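Side-chain contacts in phosphodiesterase (Trypanosoma brucei brucei, PDB 5H2Q), which belongs to the 3',5'-cyclic nucleotide phosphodiesterase family and has a predominantly helical fold with a bound zinc and a bound magnesium ion: residues A[119-124]-A[232-237]; A[178-183]-A[189-194]. One frame throughout, in Å; residues are numbered along the deposited sequence.

Interaction 1 of 2, residues A[119-124]-A[232-237]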
ATOM      1  N   PHE A 119     -12.567   1.941  -7.124  1.00 12.16           N
ATOM      2  CA  PHE A 119     -12.621   3.086  -6.208  1.00 11.39           C
ATOM      3  C   PHE A 119     -12.245   2.616  -4.797  1.00 13.35           C
ATOM      4  O   PHE A 119     -11.384   3.219  -4.160  1.00 13.35           O
ATOM      5  CB  PHE A 119     -14.046   3.668  -6.189  1.00 12.94           C
ATOM      6  CG  PHE A 119     -14.186   4.834  -5.242  1.00 14.57           C
ATOM      7  CD1 PHE A 119     -13.275   5.886  -5.270  1.00 15.61           C
ATOM      8  CD2 PHE A 119     -15.224   4.876  -4.313  1.00 14.52           C
ATOM      9  CE1 PHE A 119     -13.422   6.991  -4.408  1.00 15.65           C
ATOM     10  CE2 PHE A 119     -15.351   5.966  -3.430  1.00 16.72           C
ATOM     11  CZ  PHE A 119     -14.444   7.007  -3.488  1.00 14.86           C
ATOM     12  N   VAL A 120     -12.878   1.528  -4.319  1.00 11.90           N
ATOM     13  CA  VAL A 120     -12.582   0.983  -2.999  1.00 11.08           C
ATOM     14  C   VAL A 120     -11.092   0.669  -2.854  1.00 13.10           C
ATOM     15  O   VAL A 120     -10.494   1.006  -1.834  1.00 13.47           O
ATOM     16  CB  VAL A 120     -13.481  -0.251  -2.680  1.00 14.71           C
ATOM     17  CG1 VAL A 120     -13.006  -0.984  -1.415  1.00 15.37           C
ATOM     18  CG2 VAL A 120     -14.959   0.166  -2.566  1.00 13.59           C
ATOM     19  N   LEU A 121     -10.482   0.020  -3.861  1.00 11.86           N
ATOM     20  CA  LEU A 121      -9.049  -0.331  -3.783  1.00 11.66           C
ATOM     21  C   LEU A 121      -8.141   0.897  -3.626  1.00 12.87           C
ATOM     22  O   LEU A 121      -7.216   0.903  -2.805  1.00 11.21           O
ATOM     23  CB  LEU A 121      -8.640  -1.024  -5.083  1.00 13.05           C
ATOM     24  CG  LEU A 121      -8.369  -2.498  -5.130  1.00 19.80           C
ATOM     25  CD1 LEU A 121      -7.530  -2.785  -6.368  1.00 20.82           C
ATOM     26  CD2 LEU A 121      -7.589  -2.998  -3.901  1.00 17.78           C
ATOM     27  N   LEU A 122      -8.417   1.958  -4.403  1.00 11.39           N
ATOM     28  CA  LEU A 122      -7.595   3.175  -4.348  1.00 11.41           C
ATOM     29  C   LEU A 122      -7.726   3.861  -2.999  1.00 13.32           C
ATOM     30  O   LEU A 122      -6.726   4.299  -2.421  1.00 13.95           O
ATOM     31  CB  LEU A 122      -7.965   4.099  -5.503  1.00 11.62           C
ATOM     32  CG  LEU A 122      -7.671   3.503  -6.894  1.00 14.70           C
ATOM     33  CD1 LEU A 122      -8.249   4.373  -7.977  1.00 14.59           C
ATOM     34  CD2 LEU A 122      -6.159   3.306  -7.114  1.00 14.09           C
ATOM     35  N   ILE A 123      -8.952   3.864  -2.448  1.00 10.21           N
ATOM     36  CA  ILE A 123      -9.201   4.394  -1.104  1.00  9.92           C
ATOM     37  C   ILE A 123      -8.451   3.544  -0.083  1.00 12.91           C
ATOM     38  O   ILE A 123      -7.770   4.078   0.784  1.00 12.15           O
ATOM     39  CB  ILE A 123     -10.722   4.425  -0.803  1.00 12.00           C
ATOM     40  CG1 ILE A 123     -11.456   5.539  -1.640  1.00 11.95           C
ATOM     41  CG2 ILE A 123     -10.966   4.544   0.712  1.00 13.72           C
ATOM     42  CD1 ILE A 123     -10.866   6.997  -1.495  1.00 14.72           C
ATOM     43  N   THR A 124      -8.561   2.197  -0.194  1.00 10.38           N
ATOM     44  CA  THR A 124      -7.911   1.251   0.725  1.00  9.75           C
ATOM     45  C   THR A 124      -6.394   1.420   0.775  1.00 11.05           C
ATOM     46  O   THR A 124      -5.800   1.353   1.856  1.00 11.64           O
ATOM     47  CB  THR A 124      -8.331  -0.185   0.384  1.00 13.39           C
ATOM     48  OG1 THR A 124      -9.757  -0.277   0.507  1.00 14.21           O
ATOM     49  CG2 THR A 124      -7.708  -1.198   1.341  1.00 15.20           C
ATOM     50  N   MET A 232     -10.578 -11.793  -4.045  1.00 22.80           N
ATOM     51  CA  MET A 232      -9.225 -12.321  -4.127  1.00 23.07           C
ATOM     52  C   MET A 232      -8.359 -11.495  -5.072  1.00 22.82           C
ATOM     53  O   MET A 232      -7.198 -11.280  -4.769  1.00 20.53           O
ATOM     54  CB  MET A 232      -9.220 -13.829  -4.457  1.00 26.42           C
ATOM     55  CG  MET A 232      -9.639 -14.712  -3.273  1.00 31.53           C
ATOM     56  SD  MET A 232      -8.738 -14.555  -1.711  1.00 37.92           S
ATOM     57  CE  MET A 232      -7.064 -14.502  -2.297  1.00 34.26           C
ATOM     58  N   THR A 233      -8.922 -10.983  -6.201  1.00 18.38           N
ATOM     59  CA  THR A 233      -8.199 -10.116  -7.115  1.00 17.18           C
ATOM     60  C   THR A 233      -7.854  -8.803  -6.364  1.00 16.84           C
ATOM     61  O   THR A 233      -6.737  -8.306  -6.496  1.00 15.89           O
ATOM     62  CB  THR A 233      -9.024  -9.845  -8.387  1.00 22.64           C
ATOM     63  OG1 THR A 233      -9.330 -11.099  -9.014  1.00 26.27           O
ATOM     64  CG2 THR A 233      -8.298  -8.965  -9.366  1.00 20.87           C
ATOM     65  N   MET A 234      -8.819  -8.252  -5.608  1.00 14.32           N
ATOM     66  CA  MET A 234      -8.581  -7.026  -4.822  1.00 12.14           C
ATOM     67  C   MET A 234      -7.451  -7.259  -3.796  1.00 16.58           C
ATOM     68  O   MET A 234      -6.544  -6.439  -3.701  1.00 15.66           O
ATOM     69  CB  MET A 234      -9.855  -6.613  -4.075  1.00 13.86           C
ATOM     70  CG  MET A 234     -10.980  -6.137  -5.006  1.00 15.25           C
ATOM     71  SD  MET A 234     -12.411  -5.545  -4.107  1.00 17.47           S
ATOM     72  CE  MET A 234     -11.762  -3.953  -3.495  1.00 15.34           C
ATOM     73  N   ASP A 235      -7.482  -8.398  -3.072  1.00 15.82           N
ATOM     74  CA  ASP A 235      -6.429  -8.724  -2.080  1.00 14.44           C
ATOM     75  C   ASP A 235      -5.079  -8.821  -2.772  1.00 16.42           C
ATOM     76  O   ASP A 235      -4.097  -8.216  -2.331  1.00 15.62           O
ATOM     77  CB  ASP A 235      -6.742 -10.072  -1.405  1.00 15.92           C
ATOM     78  CG  ASP A 235      -7.985 -10.137  -0.558  1.00 18.82           C
ATOM     79  OD1 ASP A 235      -8.522  -9.056  -0.185  1.00 18.37           O
ATOM     80  OD2 ASP A 235      -8.407 -11.267  -0.219  1.00 22.64           O
ATOM     81  N   VAL A 236      -5.028  -9.550  -3.906  1.00 15.67           N
ATOM     82  CA  VAL A 236      -3.808  -9.704  -4.698  1.00 15.50           C
ATOM     83  C   VAL A 236      -3.291  -8.367  -5.243  1.00 15.26           C
ATOM     84  O   VAL A 236      -2.076  -8.130  -5.243  1.00 14.23           O
ATOM     85  CB  VAL A 236      -4.040 -10.775  -5.793  1.00 22.03           C
ATOM     86  CG1 VAL A 236      -3.066 -10.635  -6.965  1.00 23.11           C
ATOM     87  CG2 VAL A 236      -3.960 -12.154  -5.158  1.00 22.50           C
ATOM     88  N   LEU A 237      -4.194  -7.451  -5.634  1.00 13.19           N
ATOM     89  CA  LEU A 237      -3.731  -6.157  -6.106  1.00 13.63           C
ATOM     90  C   LEU A 237      -3.216  -5.269  -4.963  1.00 14.74           C
ATOM     91  O   LEU A 237      -2.254  -4.539  -5.152  1.00 15.45           O
ATOM     92  CB  LEU A 237      -4.844  -5.427  -6.871  1.00 14.38           C
ATOM     93  CG  LEU A 237      -5.021  -5.842  -8.296  1.00 19.76           C
ATOM     94  CD1 LEU A 237      -6.162  -5.077  -8.881  1.00 22.64           C
ATOM     95  CD2 LEU A 237      -3.753  -5.575  -9.126  1.00 22.93           C
TER
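Val120 and Leu121 of helix 115-127 meet Met234 and Leu237 of helix 227-242 in the buried helical core of the phosphodiesterase fold. The Met234 side chain spans most of the gap. Its methyl carbon CE lies 3.8 Å from Val120 CG1 and 4.0 Å from Leu121 CG. The chain runs out extended at chi2 (-176°) and then bends about CG-SD (chi3 73°), which brings CE against both residues. Val120 offers the branch that stands anti to its backbone N, and its side chain crosses that of Met234 at about a right angle. Leu121 splits its two methyls between two partners. CD2 rests against the backbone of the opposite helix, 3.6 Å from Met234 O. CD1 meets Leu237 CD1 at 3.7 Å and packs almost as closely on Leu237 CB. The two short helical segments run in the same general direction, with 32° between their axes and a closest approach of 10.8 Å. This is helix-to-helix packing through apolar side chains; the Leu121 side chain is about 12 Å from the bound zinc ion. Helix 90-105 joins the same core, with Ile100 against Leu121 and Phe103 and Leu104 against Leu237. On helix 115-127 the buried hydroxyl of Thr124 is satisfied locally: Thr124 OG1 bonds to Val120 O at 2.8 Å. The hydroxyl comes from above the carbonyl plane, and Val120 O also accepts from Thr124 N.

Interaction 2 of 2, residues A[178-183]-A[189-194]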
ATOM      1  N   ASP A 178     -16.309  10.686   5.094  1.00 13.79           N
ATOM      2  CA  ASP A 178     -16.783   9.382   4.687  1.00 14.31           C
ATOM      3  C   ASP A 178     -16.880   9.308   3.183  1.00 16.60           C
ATOM      4  O   ASP A 178     -17.918   9.640   2.588  1.00 15.46           O
ATOM      5  CB  ASP A 178     -18.093   8.982   5.383  1.00 16.06           C
ATOM      6  CG  ASP A 178     -18.555   7.567   5.064  1.00 18.85           C
ATOM      7  OD1 ASP A 178     -17.815   6.838   4.336  1.00 16.06           O
ATOM      8  OD2 ASP A 178     -19.619   7.161   5.586  1.00 20.35           O
ATOM      9  N   VAL A 179     -15.788   8.831   2.559  1.00 14.08           N
ATOM     10  CA  VAL A 179     -15.743   8.667   1.109  1.00 12.69           C
ATOM     11  C   VAL A 179     -16.723   7.639   0.618  1.00 13.77           C
ATOM     12  O   VAL A 179     -16.918   7.559  -0.583  1.00 14.15           O
ATOM     13  CB  VAL A 179     -14.319   8.395   0.540  1.00 15.43           C
ATOM     14  CG1 VAL A 179     -13.417   9.621   0.741  1.00 14.70           C
ATOM     15  CG2 VAL A 179     -13.707   7.114   1.128  1.00 14.48           C
ATOM     16  N   PHE A 180     -17.317   6.828   1.529  1.00 12.35           N
ATOM     17  CA  PHE A 180     -18.316   5.821   1.161  1.00 12.14           C
ATOM     18  C   PHE A 180     -19.732   6.322   1.532  1.00 18.76           C
ATOM     19  O   PHE A 180     -20.712   5.575   1.427  1.00 18.73           O
ATOM     20  CB  PHE A 180     -18.023   4.487   1.835  1.00 12.99           C
ATOM     21  CG  PHE A 180     -16.691   3.860   1.446  1.00 13.33           C
ATOM     22  CD1 PHE A 180     -16.182   4.012   0.162  1.00 15.48           C
ATOM     23  CD2 PHE A 180     -15.933   3.165   2.377  1.00 13.60           C
ATOM     24  CE1 PHE A 180     -14.969   3.424  -0.208  1.00 14.97           C
ATOM     25  CE2 PHE A 180     -14.708   2.574   2.008  1.00 15.76           C
ATOM     26  CZ  PHE A 180     -14.232   2.722   0.721  1.00 13.42           C
ATOM     27  N   GLY A 181     -19.803   7.585   1.954  1.00 18.43           N
ATOM     28  CA  GLY A 181     -21.029   8.244   2.388  1.00 18.53           C
ATOM     29  C   GLY A 181     -22.092   8.401   1.314  1.00 22.44           C
ATOM     30  O   GLY A 181     -23.262   8.537   1.656  1.00 21.65           O
ATOM     31  N   GLY A 182     -21.690   8.356   0.037  1.00 17.81           N
ATOM     32  CA  GLY A 182     -22.577   8.481  -1.127  1.00 18.38           C
ATOM     33  C   GLY A 182     -23.148   7.159  -1.615  1.00 20.96           C
ATOM     34  O   GLY A 182     -23.991   7.137  -2.519  1.00 19.93           O
ATOM     35  N   LEU A 183     -22.722   6.053  -0.986  1.00 19.73           N
ATOM     36  CA  LEU A 183     -23.185   4.685  -1.269  1.00 19.31           C
ATOM     37  C   LEU A 183     -24.298   4.249  -0.325  1.00 26.10           C
ATOM     38  O   LEU A 183     -24.414   4.756   0.782  1.00 25.38           O
ATOM     39  CB  LEU A 183     -22.033   3.665  -1.166  1.00 17.66           C
ATOM     40  CG  LEU A 183     -20.776   3.985  -1.971  1.00 19.20           C
ATOM     41  CD1 LEU A 183     -19.656   2.961  -1.655  1.00 17.86           C
ATOM     42  CD2 LEU A 183     -21.074   3.964  -3.454  1.00 19.56           C
ATOM     43  N   THR A 189     -21.963  -1.776   2.085  1.00 17.02           N
ATOM     44  CA  THR A 189     -21.463  -2.971   2.776  1.00 16.02           C
ATOM     45  C   THR A 189     -20.273  -3.542   2.038  1.00 19.40           C
ATOM     46  O   THR A 189     -19.287  -3.857   2.691  1.00 18.39           O
ATOM     47  CB  THR A 189     -22.579  -4.018   2.984  1.00 21.32           C
ATOM     48  OG1 THR A 189     -23.621  -3.415   3.745  1.00 22.45           O
ATOM     49  CG2 THR A 189     -22.091  -5.261   3.702  1.00 22.15           C
ATOM     50  N   LEU A 190     -20.343  -3.634   0.686  1.00 17.16           N
ATOM     51  CA  LEU A 190     -19.218  -4.132  -0.125  1.00 17.28           C
ATOM     52  C   LEU A 190     -18.002  -3.234   0.111  1.00 18.15           C
ATOM     53  O   LEU A 190     -16.898  -3.751   0.257  1.00 17.42           O
ATOM     54  CB  LEU A 190     -19.566  -4.183  -1.642  1.00 18.52           C
ATOM     55  CG  LEU A 190     -18.414  -4.651  -2.589  1.00 25.84           C
ATOM     56  CD1 LEU A 190     -18.939  -5.427  -3.794  1.00 27.36           C
ATOM     57  CD2 LEU A 190     -17.543  -3.480  -3.053  1.00 29.43           C
ATOM     58  N   ALA A 191     -18.185  -1.902   0.110  1.00 16.25           N
ATOM     59  CA  ALA A 191     -17.051  -0.983   0.276  1.00 15.96           C
ATOM     60  C   ALA A 191     -16.312  -1.216   1.592  1.00 17.57           C
ATOM     61  O   ALA A 191     -15.097  -1.422   1.566  1.00 15.81           O
ATOM     62  CB  ALA A 191     -17.501   0.458   0.145  1.00 17.17           C
ATOM     63  N   PHE A 192     -17.037  -1.270   2.728  1.00 13.33           N
ATOM     64  CA  PHE A 192     -16.374  -1.518   4.013  1.00 12.77           C
ATOM     65  C   PHE A 192     -15.786  -2.903   4.094  1.00 17.12           C
ATOM     66  O   PHE A 192     -14.649  -3.059   4.562  1.00 14.67           O
ATOM     67  CB  PHE A 192     -17.347  -1.281   5.178  1.00 14.52           C
ATOM     68  CG  PHE A 192     -17.486   0.188   5.474  1.00 13.87           C
ATOM     69  CD1 PHE A 192     -16.643   0.812   6.389  1.00 15.76           C
ATOM     70  CD2 PHE A 192     -18.466   0.953   4.847  1.00 16.05           C
ATOM     71  CE1 PHE A 192     -16.741   2.184   6.634  1.00 17.22           C
ATOM     72  CE2 PHE A 192     -18.581   2.328   5.112  1.00 18.38           C
ATOM     73  CZ  PHE A 192     -17.726   2.930   6.014  1.00 15.93           C
ATOM     74  N   ARG A 193     -16.552  -3.922   3.643  1.00 14.90           N
ATOM     75  CA  ARG A 193     -16.078  -5.312   3.715  1.00 14.25           C
ATOM     76  C   ARG A 193     -14.811  -5.527   2.883  1.00 14.35           C
ATOM     77  O   ARG A 193     -13.847  -6.085   3.390  1.00 14.95           O
ATOM     78  CB  ARG A 193     -17.173  -6.315   3.319  1.00 15.91           C
ATOM     79  CG  ARG A 193     -16.738  -7.791   3.501  1.00 27.54           C
ATOM     80  CD  ARG A 193     -17.707  -8.856   3.000  1.00 41.77           C
ATOM     81  NE  ARG A 193     -18.891  -8.324   2.322  1.00 56.56           N
ATOM     82  CZ  ARG A 193     -19.009  -8.163   1.006  1.00 67.25           C
ATOM     83  NH1 ARG A 193     -18.001  -8.466   0.197  1.00 54.87           N
ATOM     84  NH2 ARG A 193     -20.129  -7.678   0.492  1.00 47.40           N
ATOM     85  N   SER A 194     -14.830  -5.077   1.606  1.00 13.09           N
ATOM     86  CA  SER A 194     -13.687  -5.197   0.702  1.00 13.68           C
ATOM     87  C   SER A 194     -12.472  -4.452   1.219  1.00 15.97           C
ATOM     88  O   SER A 194     -11.376  -5.003   1.145  1.00 14.91           O
ATOM     89  CB  SER A 194     -14.050  -4.711  -0.703  1.00 18.74           C
ATOM     90  OG  SER A 194     -14.934  -5.647  -1.294  1.00 32.86           O
TER
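An Asx turn and two overlapping type I beta turns shape the loop before helix 185-200, and they present Phe180 to that helix. The ring of Phe180 lies against Ala191. Ala191 CB sits over the middle of one face in a CH-pi contact, 3.6 Å from the ring centroid and only 6° off the ring normal. The opposite face of the same ring carries Val179 CG2, offset toward the rim, so Phe180 is held between the two. With CG anti to the carbonyl carbon (chi1 -62°), the Phe180 ring reaches the helix and meets Ala191 CB face-on. Phe192 completes the aromatic part. The edge of Phe180 points at the face of Phe192 in a T-shaped pair, with ring planes at 74° and centroids 5.4 Å apart. The closest atoms are Phe180 CD2 and Phe192 CE2, at 3.9 Å, toward the rim of the Phe192 ring. Leu183 adds a methyl: its CD1 lies 3.8 Å from Ala191 CB, which therefore touches two loop residues. Asp178 opens the first turn. Its OD1 accepts from Phe180 N at 2.9 Å, the bond that closes the Asx turn, with the N-H coming from above the carboxylate plane. Its OD2 forms a salt bridge with Arg188, on the same helix as Ala191 and Phe192, and the paired charges probably steady the carboxylate. Gly181 N bonds back to Asp178 O at 2.9 Å, and Leu183 N to Phe180 O at 3.2 Å, closing the two type I turns. Leu172 of helix 159-172 packs on Phe180 and Phe192. Asx and type I turns here build an interhelical loop that folds back on the helix it leads into.

From the N terminus, the chain first passes through 119-124 on helix 115-127, the first half of interaction 1. It then runs through helix 159-172 into the loop 178-183, which meets 189-194 six residues later in interaction 2. Only at 232-237, on helix 227-242, does interaction 1 close its long loop. Interaction 2 is thus a short closure nested inside a long one. Their centres lie 13 Å apart and they touch directly. Ile123 packs on Phe180, Val120 on Ala191, and Met234 on Ser194. Helix 185-200 and the loop before it thus lie against helix 115-127, and helix 185-200 also reaches helix 227-242.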